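Family 88 glycosyl hydrolase (Bacteroides thetaiotaomicron, PDB 5NOA) probably cleaves complex plant carbohydrate such as the arabinogalactan of gum arabic, as a polysaccharide lyase with a family 88 glycoside hydrolase-like fold. Local coordinates at residues A[61-66]-A[161-166]; A[65-70]-A[371-376]; A[124-129]-A[169-174]. One frame throughout, in Å; residues are numbered along the deposited sequence.

How the contacts relate
All three contacts join helices of a mainly helical fold of the family 88 type. The centres of contacts 1 and 2 lie about 15 Å apart, those of 1 and 3 about 12 Å, and those of 2 and 3 about 19 Å. Contacts 1 and 2 share helix 56-72, and contacts 1 and 3 share helix 160-176. Contact 3 also uses helix 120-130, while contact 2 reaches the last helix, 358-377. Along the chain, contacts 1 and 3 alternate, and contact 3 is nested inside the loop closed by contact 2. Met66 packs on Asp126 and Leu127, and Phe70 on Asp126. The polar links therefore tie four helices together, from the first part of the chain to its end.

Contact 1. Residues A[61-66]-A[161-166]; sequences YHTGNM and GLYMVM
Tyr163 and Thr63 meet through their hydroxyl groups between helices 160-176 and 56-72. The nearest CA atoms, Thr63 CA and Met164 CA, are 9.9 Å apart, so the tyrosine ring has to span the distance. The Tyr163 CB bond already points at the other helix. With CG anti to the backbone N (chi1 -176°), the ring continues in that direction. The Tyr163 side chain also touches Ala234 and Lys238 of helix 226-242. Near the far end of the ring, CE2 of Tyr163 comes to 3.8 Å from Thr63 OG1. Tyr163 CZ is 3.7 Å from the same oxygen. At the tip, Tyr163 OH donates a hydrogen bond of 2.7 Å to Thr63 OG1. This oxygen sits at the edge of the ring, in its plane, and the tyrosine and threonine side chains approach from opposite directions. Tyr163 OH also rests 3.5 Å from Thr63 CB, while Thr63 CG2 lies a little farther off. Thr63 OG1 is placed between its own backbone N and carbonyl carbon (chi1 71°). It is hydrogen-bonded to Ala60 O, one turn back in its helix. Both residues are buried. Thr63 OG1 thus accepts from the tyrosine and bonds to the main chain of its own helix, so two hydrogen bonds hold this buried oxygen.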
loop_
_atom_site.group_PDB
_atom_site.type_symbol
_atom_site.label_atom_id
_atom_site.label_comp_id
_atom_site.label_asym_id
_atom_site.label_seq_id
_atom_site.Cartn_x
_atom_site.Cartn_y
_atom_site.Cartn_z
ATOM N N TYR A 61 1.089 -8.480 1.146
ATOM C CA TYR A 61 1.834 -9.041 2.263
ATOM C C TYR A 61 3.329 -8.999 1.955
ATOM O O TYR A 61 4.128 -8.569 2.795
ATOM C CB TYR A 61 1.389 -10.485 2.616
ATOM C CG TYR A 61 2.414 -11.112 3.510
ATOM C CD1 TYR A 61 2.525 -10.762 4.850
ATOM C CD2 TYR A 61 3.408 -11.926 2.985
ATOM C CE1 TYR A 61 3.574 -11.224 5.641
ATOM C CE2 TYR A 61 4.433 -12.394 3.770
ATOM C CZ TYR A 61 4.530 -12.034 5.086
ATOM O OH TYR A 61 5.605 -12.493 5.834
ATOM N N HIS A 62 3.722 -9.451 0.767
ATOM C CA HIS A 62 5.137 -9.529 0.444
ATOM C C HIS A 62 5.816 -8.173 0.428
ATOM O O HIS A 62 6.993 -8.083 0.776
ATOM C CB HIS A 62 5.375 -10.348 -0.831
ATOM C CG HIS A 62 5.279 -11.811 -0.566
ATOM N ND1 HIS A 62 6.330 -12.518 -0.008
ATOM C CD2 HIS A 62 4.215 -12.656 -0.639
ATOM C CE1 HIS A 62 5.901 -13.744 0.237
ATOM N NE2 HIS A 62 4.635 -13.863 -0.139
ATOM N N THR A 63 5.085 -7.108 0.079
ATOM C CA THR A 63 5.678 -5.789 0.181
ATOM C C THR A 63 6.049 -5.473 1.638
ATOM O O THR A 63 7.076 -4.829 1.894
ATOM C CB THR A 63 4.874 -4.661 -0.471
ATOM O OG1 THR A 63 3.680 -4.370 0.271
ATOM C CG2 THR A 63 4.554 -4.933 -1.879
ATOM N N GLY A 64 5.227 -5.909 2.576
ATOM C CA GLY A 64 5.528 -5.747 3.972
ATOM C C GLY A 64 6.646 -6.644 4.468
ATOM O O GLY A 64 7.479 -6.240 5.298
ATOM N N ASN A 65 6.654 -7.899 4.022
ATOM C CA ASN A 65 7.740 -8.809 4.378
ATOM C C ASN A 65 9.096 -8.270 3.897
ATOM O O ASN A 65 10.080 -8.323 4.633
ATOM C CB ASN A 65 7.475 -10.189 3.800
ATOM C CG ASN A 65 8.535 -11.190 4.218
ATOM O OD1 ASN A 65 8.802 -11.344 5.410
ATOM N ND2 ASN A 65 9.153 -11.859 3.245
ATOM N N MET A 66 9.118 -7.764 2.665
ATOM C CA MET A 66 10.330 -7.184 2.152
ATOM C C MET A 66 10.770 -6.000 2.980
ATOM O O MET A 66 11.976 -5.870 3.281
ATOM C CB MET A 66 10.228 -6.836 0.680
ATOM C CG MET A 66 10.173 -8.060 -0.230
ATOM S SD MET A 66 11.473 -9.316 -0.021
ATOM C CE MET A 66 12.951 -8.400 -0.414
ATOM N N GLY A 161 -5.111 0.641 -7.026
ATOM C CA GLY A 161 -4.166 0.411 -8.092
ATOM C C GLY A 161 -2.937 1.290 -8.024
ATOM O O GLY A 161 -1.879 0.941 -8.551
ATOM N N LEU A 162 -3.062 2.480 -7.417
ATOM C CA LEU A 162 -1.939 3.350 -7.251
ATOM C C LEU A 162 -0.853 2.724 -6.389
ATOM O O LEU A 162 0.335 2.795 -6.732
ATOM C CB LEU A 162 -2.408 4.709 -6.757
ATOM C CG LEU A 162 -3.346 5.446 -7.729
ATOM C CD1 LEU A 162 -3.655 6.811 -7.184
ATOM C CD2 LEU A 162 -2.810 5.543 -9.133
ATOM N N TYR A 163 -1.214 2.095 -5.269
ATOM C CA TYR A 163 -0.184 1.349 -4.522
ATOM C C TYR A 163 0.347 0.177 -5.310
ATOM O O TYR A 163 1.525 -0.152 -5.262
ATOM C CB TYR A 163 -0.738 0.819 -3.202
ATOM C CG TYR A 163 0.283 0.118 -2.314
ATOM C CD1 TYR A 163 1.055 0.835 -1.451
ATOM C CD2 TYR A 163 0.496 -1.239 -2.387
ATOM C CE1 TYR A 163 1.971 0.222 -0.648
ATOM C CE2 TYR A 163 1.439 -1.876 -1.602
ATOM C CZ TYR A 163 2.170 -1.154 -0.724
ATOM O OH TYR A 163 3.121 -1.717 0.076
ATOM N N MET A 164 -0.542 -0.504 -6.033
ATOM C CA MET A 164 -0.149 -1.747 -6.704
ATOM C C MET A 164 0.905 -1.478 -7.757
ATOM O O MET A 164 1.829 -2.279 -7.900
ATOM C CB MET A 164 -1.338 -2.442 -7.378
ATOM C CG MET A 164 -2.513 -2.800 -6.507
ATOM S SD MET A 164 -2.095 -3.610 -4.988
ATOM C CE MET A 164 -3.594 -3.416 -4.028
ATOM N N VAL A 165 0.776 -0.365 -8.496
ATOM C CA VAL A 165 1.562 -0.188 -9.699
ATOM C C VAL A 165 2.510 1.000 -9.666
ATOM O O VAL A 165 3.566 0.935 -10.294
ATOM C CB VAL A 165 0.729 -0.184 -10.999
ATOM C CG1 VAL A 165 1.600 -0.495 -12.196
ATOM C CG2 VAL A 165 -0.391 -1.194 -10.930
ATOM N N MET A 166 2.211 2.086 -8.960
ATOM C CA MET A 166 3.152 3.209 -9.013
ATOM C C MET A 166 4.554 2.798 -8.634
ATOM O O MET A 166 5.486 3.182 -9.322
ATOM C CB MET A 166 2.707 4.388 -8.172
ATOM C CG MET A 166 1.447 5.072 -8.654
ATOM S SD MET A 166 1.106 6.652 -7.875
ATOM C CE MET A 166 1.125 6.211 -6.152
#

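Contact 2. Residues A[65-70]-A[371-376]; sequences NMEAYF and RVRYLE
Glu67 and Arg373 form a salt bridge in which the carboxylate and guanidinium planes stand 86° apart, almost perpendicular. The usual flat pairing of two oxygens with two nitrogens is therefore absent. Instead, a single oxygen, Glu67 OE1, approaches the edge of the guanidinium near its plane and faces both terminal nitrogens. The distance is 2.8 Å to Arg373 NH1 from Glu67 OE1. From the same OE1 to Arg373 NH2 it is 3.1 Å. Both hydrogen bonds are weak, with N-H...O angles of 129° and 123°, as expected when one acceptor is divided between two donors. Arg373 supplies most of the reach, as its CB bond is directed toward helix 56-72 and the chain is extended from CG to NE. The Glu67 chain bends at chi2, which turns its end toward the arginine. Arg373 NH1 has a second carboxylate partner, Glu370 OE1, one turn back in its own helix. Lys241 NZ makes a long, weak ion pair with Glu67 OE1. The two helices lie far apart in sequence but run in roughly the same direction. Such an early-to-late link between helices fits the closed ring of helical hairpins, the (alpha/alpha)6 barrel, of this clan.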
loop_
_atom_site.group_PDB
_atom_site.type_symbol
_atom_site.label_atom_id
_atom_site.label_comp_id
_atom_site.label_asym_id
_atom_site.label_seq_id
_atom_site.Cartn_x
_atom_site.Cartn_y
_atom_site.Cartn_z
ATOM N N ASN A 65 6.654 -7.899 4.022
ATOM C CA ASN A 65 7.740 -8.809 4.378
ATOM C C ASN A 65 9.096 -8.270 3.897
ATOM O O ASN A 65 10.080 -8.323 4.633
ATOM C CB ASN A 65 7.475 -10.189 3.800
ATOM C CG ASN A 65 8.535 -11.190 4.218
ATOM O OD1 ASN A 65 8.802 -11.344 5.410
ATOM N ND2 ASN A 65 9.153 -11.859 3.245
ATOM N N MET A 66 9.118 -7.764 2.665
ATOM C CA MET A 66 10.330 -7.184 2.152
ATOM C C MET A 66 10.770 -6.000 2.980
ATOM O O MET A 66 11.976 -5.870 3.281
ATOM C CB MET A 66 10.228 -6.836 0.680
ATOM C CG MET A 66 10.173 -8.060 -0.230
ATOM S SD MET A 66 11.473 -9.316 -0.021
ATOM C CE MET A 66 12.951 -8.400 -0.414
ATOM N N GLU A 67 9.832 -5.147 3.398
ATOM C CA GLU A 67 10.178 -4.053 4.291
ATOM C C GLU A 67 10.829 -4.565 5.578
ATOM O O GLU A 67 11.829 -3.997 6.046
ATOM C CB GLU A 67 8.934 -3.228 4.608
ATOM C CG GLU A 67 9.211 -1.869 5.192
ATOM C CD GLU A 67 9.619 -0.831 4.176
ATOM O OE1 GLU A 67 10.094 0.219 4.615
ATOM O OE2 GLU A 67 9.432 -1.036 2.958
ATOM N N ALA A 68 10.216 -5.588 6.173
ATOM C CA ALA A 68 10.769 -6.164 7.401
ATOM C C ALA A 68 12.179 -6.745 7.178
ATOM O O ALA A 68 13.026 -6.621 8.046
ATOM C CB ALA A 68 9.819 -7.225 7.943
ATOM N N TYR A 69 12.419 -7.345 6.013
ATOM C CA TYR A 69 13.744 -7.846 5.683
ATOM C C TYR A 69 14.727 -6.703 5.550
ATOM O O TYR A 69 15.843 -6.765 6.062
ATOM C CB TYR A 69 13.721 -8.696 4.401
ATOM C CG TYR A 69 15.095 -9.189 4.075
ATOM C CD1 TYR A 69 15.724 -10.089 4.918
ATOM C CD2 TYR A 69 15.817 -8.667 3.012
ATOM C CE1 TYR A 69 17.001 -10.513 4.662
ATOM C CE2 TYR A 69 17.128 -9.096 2.752
ATOM C CZ TYR A 69 17.701 -10.009 3.594
ATOM O OH TYR A 69 18.984 -10.424 3.344
ATOM N N PHE A 70 14.340 -5.641 4.846
ATOM C CA PHE A 70 15.237 -4.482 4.715
ATOM C C PHE A 70 15.591 -3.894 6.083
ATOM O O PHE A 70 16.717 -3.427 6.297
ATOM C CB PHE A 70 14.607 -3.381 3.872
ATOM C CG PHE A 70 14.323 -3.763 2.466
ATOM C CD1 PHE A 70 14.988 -4.789 1.821
ATOM C CD2 PHE A 70 13.335 -3.080 1.772
ATOM C CE1 PHE A 70 14.700 -5.112 0.511
ATOM C CE2 PHE A 70 13.054 -3.396 0.460
ATOM C CZ PHE A 70 13.741 -4.412 -0.171
ATOM N N ARG A 371 8.089 3.130 11.944
ATOM C CA ARG A 371 8.201 3.592 13.318
ATOM C C ARG A 371 9.569 3.331 13.906
ATOM O O ARG A 371 10.108 4.183 14.605
ATOM C CB ARG A 371 7.142 2.940 14.197
ATOM C CG ARG A 371 7.231 3.467 15.614
ATOM C CD ARG A 371 6.005 3.252 16.397
ATOM N NE ARG A 371 6.052 3.935 17.680
ATOM C CZ ARG A 371 5.799 5.227 17.879
ATOM N NH1 ARG A 371 5.454 6.040 16.916
ATOM N NH2 ARG A 371 5.879 5.705 19.107
ATOM N N VAL A 372 10.136 2.151 13.653
ATOM C CA VAL A 372 11.498 1.878 14.121
ATOM C C VAL A 372 12.464 2.926 13.602
ATOM O O VAL A 372 13.305 3.435 14.358
ATOM C CB VAL A 372 11.945 0.462 13.722
ATOM C CG1 VAL A 372 13.434 0.252 13.996
ATOM C CG2 VAL A 372 11.137 -0.572 14.439
ATOM N N ARG A 373 12.345 3.255 12.320
ATOM C CA ARG A 373 13.209 4.280 11.735
ATOM C C ARG A 373 13.076 5.641 12.427
ATOM O O ARG A 373 14.067 6.321 12.726
ATOM C CB ARG A 373 13.012 4.382 10.226
ATOM C CG ARG A 373 13.321 3.059 9.507
ATOM C CD ARG A 373 13.170 3.174 8.013
ATOM N NE ARG A 373 13.324 1.866 7.333
ATOM C CZ ARG A 373 12.332 1.124 6.853
ATOM N NH1 ARG A 373 11.025 1.471 6.920
ATOM N NH2 ARG A 373 12.661 -0.019 6.250
ATOM N N TYR A 374 11.847 6.035 12.732
ATOM C CA TYR A 374 11.611 7.264 13.505
ATOM C C TYR A 374 12.232 7.179 14.907
ATOM O O TYR A 374 12.965 8.089 15.331
ATOM C CB TYR A 374 10.099 7.519 13.609
ATOM C CG TYR A 374 9.763 8.530 14.658
ATOM C CD1 TYR A 374 10.146 9.851 14.508
ATOM C CD2 TYR A 374 9.077 8.165 15.787
ATOM C CE1 TYR A 374 9.863 10.787 15.476
ATOM C CE2 TYR A 374 8.778 9.099 16.754
ATOM C CZ TYR A 374 9.179 10.406 16.596
ATOM O OH TYR A 374 8.884 11.323 17.603
ATOM N N LEU A 375 11.950 6.107 15.642
ATOM C CA LEU A 375 12.438 6.004 17.004
ATOM C C LEU A 375 13.957 5.997 17.072
ATOM O O LEU A 375 14.524 6.544 18.008
ATOM C CB LEU A 375 11.843 4.791 17.698
ATOM C CG LEU A 375 10.343 4.845 17.928
ATOM C CD1 LEU A 375 9.871 3.476 18.361
ATOM C CD2 LEU A 375 9.932 5.931 18.921
ATOM N N GLU A 376 14.599 5.354 16.097
ATOM C CA GLU A 376 16.044 5.270 16.117
ATOM C C GLU A 376 16.706 6.617 15.841
ATOM O O GLU A 376 17.896 6.763 16.157
ATOM C CB GLU A 376 16.534 4.189 15.143
ATOM C CG GLU A 376 16.219 2.776 15.638
ATOM C CD GLU A 376 16.753 1.667 14.796
ATOM O OE1 GLU A 376 16.652 0.484 15.238
ATOM O OE2 GLU A 376 17.207 1.949 13.684
#

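Contact 3. Residues A[124-129]-A[169-174]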
loop_
_atom_site.group_PDB
_atom_site.type_symbol
_atom_site.label_atom_id
_atom_site.label_comp_id
_atom_site.label_asym_id
_atom_site.label_seq_id
_atom_site.Cartn_x
_atom_site.Cartn_y
_atom_site.Cartn_z
ATOM N N TYR A 124 9.415 -8.846 -7.007
ATOM C CA TYR A 124 10.384 -9.423 -7.924
ATOM C C TYR A 124 11.552 -8.469 -8.154
ATOM O O TYR A 124 12.711 -8.906 -8.188
ATOM C CB TYR A 124 9.744 -9.823 -9.227
ATOM C CG TYR A 124 8.588 -10.782 -9.132
ATOM C CD1 TYR A 124 8.361 -11.579 -8.014
ATOM C CD2 TYR A 124 7.671 -10.864 -10.157
ATOM C CE1 TYR A 124 7.263 -12.412 -7.939
ATOM C CE2 TYR A 124 6.585 -11.708 -10.099
ATOM C CZ TYR A 124 6.379 -12.506 -8.995
ATOM O OH TYR A 124 5.306 -13.350 -8.864
ATOM N N ALA A 125 11.250 -7.174 -8.296
ATOM C CA ALA A 125 12.284 -6.153 -8.467
ATOM C C ALA A 125 13.160 -6.049 -7.233
ATOM O O ALA A 125 14.388 -5.904 -7.343
ATOM C CB ALA A 125 11.654 -4.824 -8.794
ATOM N N ASP A 126 12.557 -6.086 -6.039
ATOM C CA ASP A 126 13.355 -6.016 -4.794
ATOM C C ASP A 126 14.323 -7.193 -4.714
ATOM O O ASP A 126 15.471 -7.056 -4.329
ATOM C CB ASP A 126 12.432 -6.030 -3.552
ATOM C CG ASP A 126 11.710 -4.738 -3.308
ATOM O OD1 ASP A 126 12.077 -3.703 -3.886
ATOM O OD2 ASP A 126 10.737 -4.782 -2.500
ATOM N N LEU A 127 13.815 -8.368 -5.035
ATOM C CA LEU A 127 14.645 -9.578 -5.010
ATOM C C LEU A 127 15.762 -9.487 -6.058
ATOM O O LEU A 127 16.894 -9.881 -5.787
ATOM C CB LEU A 127 13.795 -10.827 -5.221
ATOM C CG LEU A 127 12.815 -11.105 -4.073
ATOM C CD1 LEU A 127 11.825 -12.200 -4.428
ATOM C CD2 LEU A 127 13.577 -11.466 -2.807
ATOM N N TYR A 128 15.437 -8.973 -7.248
ATOM C CA TYR A 128 16.454 -8.714 -8.265
ATOM C C TYR A 128 17.537 -7.782 -7.759
ATOM O O TYR A 128 18.724 -8.031 -7.938
ATOM C CB TYR A 128 15.774 -8.113 -9.526
ATOM C CG TYR A 128 16.746 -7.673 -10.585
ATOM C CD1 TYR A 128 17.332 -6.421 -10.530
ATOM C CD2 TYR A 128 17.081 -8.500 -11.620
ATOM C CE1 TYR A 128 18.257 -6.022 -11.460
ATOM C CE2 TYR A 128 17.993 -8.101 -12.586
ATOM C CZ TYR A 128 18.576 -6.854 -12.511
ATOM O OH TYR A 128 19.479 -6.476 -13.440
ATOM N N ASN A 129 17.154 -6.697 -7.093
ATOM C CA ASN A 129 18.150 -5.734 -6.642
ATOM C C ASN A 129 19.135 -6.370 -5.684
ATOM O O ASN A 129 20.314 -6.066 -5.726
ATOM C CB ASN A 129 17.490 -4.516 -6.037
ATOM C CG ASN A 129 16.955 -3.576 -7.082
ATOM O OD1 ASN A 129 17.482 -3.507 -8.195
ATOM N ND2 ASN A 129 15.864 -2.911 -6.765
ATOM N N MET A 169 6.675 1.208 -11.308
ATOM C CA MET A 169 7.252 2.142 -12.283
ATOM C C MET A 169 8.579 2.689 -11.807
ATOM O O MET A 169 9.561 2.742 -12.553
ATOM C CB MET A 169 6.279 3.272 -12.595
ATOM C CG MET A 169 4.868 2.830 -12.990
ATOM S SD MET A 169 4.764 1.739 -14.412
ATOM C CE MET A 169 4.700 2.949 -15.730
ATOM N N THR A 170 8.628 3.088 -10.534
ATOM C CA THR A 170 9.864 3.643 -9.992
ATOM C C THR A 170 10.927 2.552 -9.823
ATOM O O THR A 170 12.116 2.802 -10.082
ATOM C CB THR A 170 9.604 4.398 -8.686
ATOM O OG1 THR A 170 8.821 3.606 -7.807
ATOM C CG2 THR A 170 8.865 5.695 -8.911
ATOM N N LYS A 171 10.562 1.354 -9.359
ATOM C CA LYS A 171 11.547 0.275 -9.171
ATOM C C LYS A 171 12.121 -0.128 -10.514
ATOM O O LYS A 171 13.333 -0.325 -10.646
ATOM C CB LYS A 171 10.925 -0.882 -8.434
ATOM C CG LYS A 171 10.655 -0.582 -6.973
ATOM C CD LYS A 171 9.885 -1.726 -6.315
ATOM C CE LYS A 171 9.440 -1.397 -4.916
ATOM N NZ LYS A 171 10.561 -1.393 -3.952
ATOM N N LEU A 172 11.272 -0.257 -11.534
ATOM C CA LEU A 172 11.791 -0.649 -12.834
ATOM C C LEU A 172 12.596 0.452 -13.495
ATOM O O LEU A 172 13.546 0.157 -14.203
ATOM C CB LEU A 172 10.688 -1.191 -13.753
ATOM C CG LEU A 172 10.101 -2.558 -13.311
ATOM C CD1 LEU A 172 8.955 -2.885 -14.258
ATOM C CD2 LEU A 172 11.137 -3.672 -13.362
ATOM N N TYR A 173 12.229 1.705 -13.229
ATOM C CA TYR A 173 13.101 2.797 -13.686
ATOM C C TYR A 173 14.497 2.661 -13.114
ATOM O O TYR A 173 15.498 2.782 -13.816
ATOM C CB TYR A 173 12.524 4.182 -13.368
ATOM C CG TYR A 173 13.508 5.242 -13.740
ATOM C CD1 TYR A 173 13.664 5.595 -15.080
ATOM C CD2 TYR A 173 14.391 5.778 -12.812
ATOM C CE1 TYR A 173 14.605 6.498 -15.479
ATOM C CE2 TYR A 173 15.360 6.659 -13.189
ATOM C CZ TYR A 173 15.462 7.038 -14.530
ATOM O OH TYR A 173 16.413 7.928 -14.892
ATOM N N ASN A 174 14.585 2.440 -11.817
ATOM C CA ASN A 174 15.916 2.438 -11.200
ATOM C C ASN A 174 16.786 1.304 -11.696
ATOM O O ASN A 174 18.002 1.436 -11.698
ATOM C CB ASN A 174 15.802 2.483 -9.662
ATOM C CG ASN A 174 15.443 3.872 -9.134
ATOM O OD1 ASN A 174 15.764 4.879 -9.730
ATOM N ND2 ASN A 174 14.791 3.916 -7.977
HETATM O O HOH W 1 10.166 -2.391 -1.199
HETATM O O HOH W 2 14.854 -0.652 -8.368
#
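Asp126 and Lys171 each place CG anti to the carbonyl carbon, with chi1 of -75° and -71°. The Lys171 chain is extended until chi4 (-73°), where it bends and turns NZ to the carboxylate. Together, these torsions let the charged ends meet. The contact belongs to the barrel of six helical hairpins found in the family 88 clan. Segments 124-129 and 169-174 run in roughly the same direction, and helix 135-149 comes between them in sequence. The helices are close here, with Ala125 CA and Lys171 CA 6.5 Å apart. The small Ala125 side chain is consistent with this close approach: Ala125 CB packs against Lys171 CB at 4.0 Å. Beyond that point, the lysine chain runs on to the acid. Lys171 CE lies 3.7 Å from Asp126 OD1. The salt bridge itself is the 2.8 Å hydrogen bond from Lys171 NZ to Asp126 OD1, which uses the syn lone pair of that oxygen, on the side of OD2. Water 1 joins the other oxygen to the same ammonium group. It donates to Asp126 OD2 and accepts from Lys171 NZ at 3.0 Å. Both carboxylate oxygens are thus linked to one lysine, directly and through water, and this should help to fix the rotation of the carboxylate. A second water bridges the helices farther along: water 2 accepts from Asn129 ND2 and donates to the backbone oxygen Lys171 O, at 2.8 Å from that atom.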